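Local coordinates for putative ribose 5-phosphate isomerase (Leishmania infantum, PDB 6FXW), which probably interconverts ribose 5-phosphate and ribulose 5-phosphate in the pentose phosphate pathway, as a type B isomerase of the LacAB/RpiB family, at residues A[70-73]-A[77-80]. Sequence-based numbering, arbitrary orientation. Where two conformers were deposited one is given.
Sequences LVCG and GMSI
Met78 reaches from the start of helix 76-83 into the notch between Leu70 and Cys72, two alternate residues that point off the same face of strand 67-72. Its CG is wedged between them, 3.7 Å from Leu70 CB on one flank and 3.7 Å from Cys72 SG on the other. CG stands anti to the carbonyl carbon (chi1 -68°), and a bend at chi2 (-59°) then turns the thioether across Leu70, whose chain it crosses at about a right angle. SD lies 3.9 Å from Leu70 CB and somewhat farther from CD2, while the methyl turns in against the strand backbone, with CE 3.4 Å from Val71 O. Cys72 SG, set between its own backbone N and carbonyl carbon (chi1 65°), rests against the helix backbone, 3.8 Å from Met78 N and 3.9 Å from Gly77 N. Val71 faces the other side of the sheet. Tyr49 and Ala53 of helix 49-61 and Cys112 of the adjacent strand 110-114 also touch Met78. This is the strand-to-helix step of a Rossmann-like parallel alpha/beta fold, with the helix packed back on the strand it follows. Carbon and sulfur surfaces make most of the contact, and the Met78 methyl also lies against a backbone carbonyl oxygen, so shape and burial, rather than directed polar bonds between the two segments, hold helix against strand.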
ATOM      1  N   LEU A  70       7.453  11.127 -12.918  1.00  9.65           N
ATOM      2  CA  LEU A  70       8.802  10.730 -12.656  1.00  9.90           C
ATOM      3  C   LEU A  70       8.801   9.351 -11.980  1.00 10.13           C
ATOM      4  O   LEU A  70       8.044   9.136 -11.048  1.00 10.18           O
ATOM      5  CB  LEU A  70       9.521  11.736 -11.784  1.00 10.86           C
ATOM      6  CG  LEU A  70       9.845  13.060 -12.457  1.00 10.93           C
ATOM      7  CD1 LEU A  70      10.405  14.040 -11.446  1.00 12.26           C
ATOM      8  CD2 LEU A  70      10.845  12.822 -13.555  1.00 11.50           C
ATOM      9  N   VAL A  71       9.620   8.454 -12.491  1.00  9.27           N
ATOM     10  CA  VAL A  71       9.634   7.035 -12.075  1.00  9.26           C
ATOM     11  C   VAL A  71      11.061   6.665 -11.675  1.00 11.46           C
ATOM     12  O   VAL A  71      12.024   6.815 -12.452  1.00 11.11           O
ATOM     13  CB  VAL A  71       9.122   6.139 -13.170  1.00 10.12           C
ATOM     14  CG1 VAL A  71       8.880   4.750 -12.583  1.00 11.61           C
ATOM     15  CG2 VAL A  71       7.930   6.631 -13.886  1.00 11.19           C
ATOM     16  N   CYS A  72      11.233   6.177 -10.454  1.00 11.73           N
ATOM     17  CA  CYS A  72      12.503   5.572  -9.966  1.00 11.34           C
ATOM     18  C   CYS A  72      12.150   4.265  -9.287  1.00 10.64           C
ATOM     19  O   CYS A  72      10.994   3.800  -9.383  1.00 10.69           O
ATOM     20  CB  CYS A  72      13.433   6.497  -9.189  1.00 11.94           C
ATOM     21  SG  CYS A  72      12.778   7.058  -7.639  1.00 13.12           S
ATOM     22  N   GLY A  73      13.074   3.693  -8.530  1.00  9.84           N
ATOM     23  CA  GLY A  73      12.718   2.467  -7.877  1.00 10.75           C
ATOM     24  C   GLY A  73      11.546   2.621  -6.900  1.00 10.59           C
ATOM     25  O   GLY A  73      10.656   1.747  -6.843  1.00 10.76           O
ATOM     26  N   GLY A  77      13.330   9.344  -4.472  1.00 10.60           N
ATOM     27  CA  GLY A  77      14.380  10.216  -4.974  1.00 11.49           C
ATOM     28  C   GLY A  77      13.855  11.255  -5.951  1.00 10.89           C
ATOM     29  O   GLY A  77      14.222  12.419  -5.943  1.00 10.15           O
ATOM     30  N   MET A  78      12.994  10.803  -6.861  1.00  9.44           N
ATOM     31  CA  MET A  78      12.316  11.714  -7.769  1.00  9.79           C
ATOM     32  C   MET A  78      11.584  12.800  -7.084  1.00  9.68           C
ATOM     33  O   MET A  78      11.656  14.004  -7.467  1.00 10.81           O
ATOM     34  CB  MET A  78      11.401  10.932  -8.730  1.00 10.53           C
ATOM     35  CG  MET A  78      12.144  10.059  -9.732  1.00 10.81           C
ATOM     36  SD  MET A  78      13.261  11.037 -10.759  1.00 11.41           S
ATOM     37  CE  MET A  78      13.510   9.898 -12.115  1.00 11.94           C
ATOM     38  N   SER A  79      10.845  12.463  -6.035  1.00  8.79           N
ATOM     39  CA  SER A  79      10.083  13.451  -5.252  0.50 10.13           C
ATOM     40  C   SER A  79      10.997  14.494  -4.627  1.00  9.82           C
ATOM     41  O   SER A  79      10.702  15.701  -4.701  1.00 10.82           O
ATOM     42  CB  SER A  79       9.228  12.804  -4.146  0.50 11.61           C
ATOM     43  OG  SER A  79       8.826  13.729  -3.091  0.50 12.72           O
ATOM     44  N   ILE A  80      12.070  14.019  -4.036  1.00  9.45           N
ATOM     45  CA  ILE A  80      12.999  14.962  -3.406  1.00 10.25           C
ATOM     46  C   ILE A  80      13.637  15.884  -4.444  1.00 10.86           C
ATOM     47  O   ILE A  80      13.602  17.101  -4.289  1.00 11.21           O
ATOM     48  CB  ILE A  80      14.073  14.217  -2.603  1.00 10.65           C
ATOM     49  CG1 ILE A  80      13.402  13.433  -1.434  1.00 10.52           C
ATOM     50  CG2 ILE A  80      15.074  15.205  -2.027  1.00 10.95           C
ATOM     51  CD1 ILE A  80      14.257  12.368  -0.854  1.00 12.08           C
TER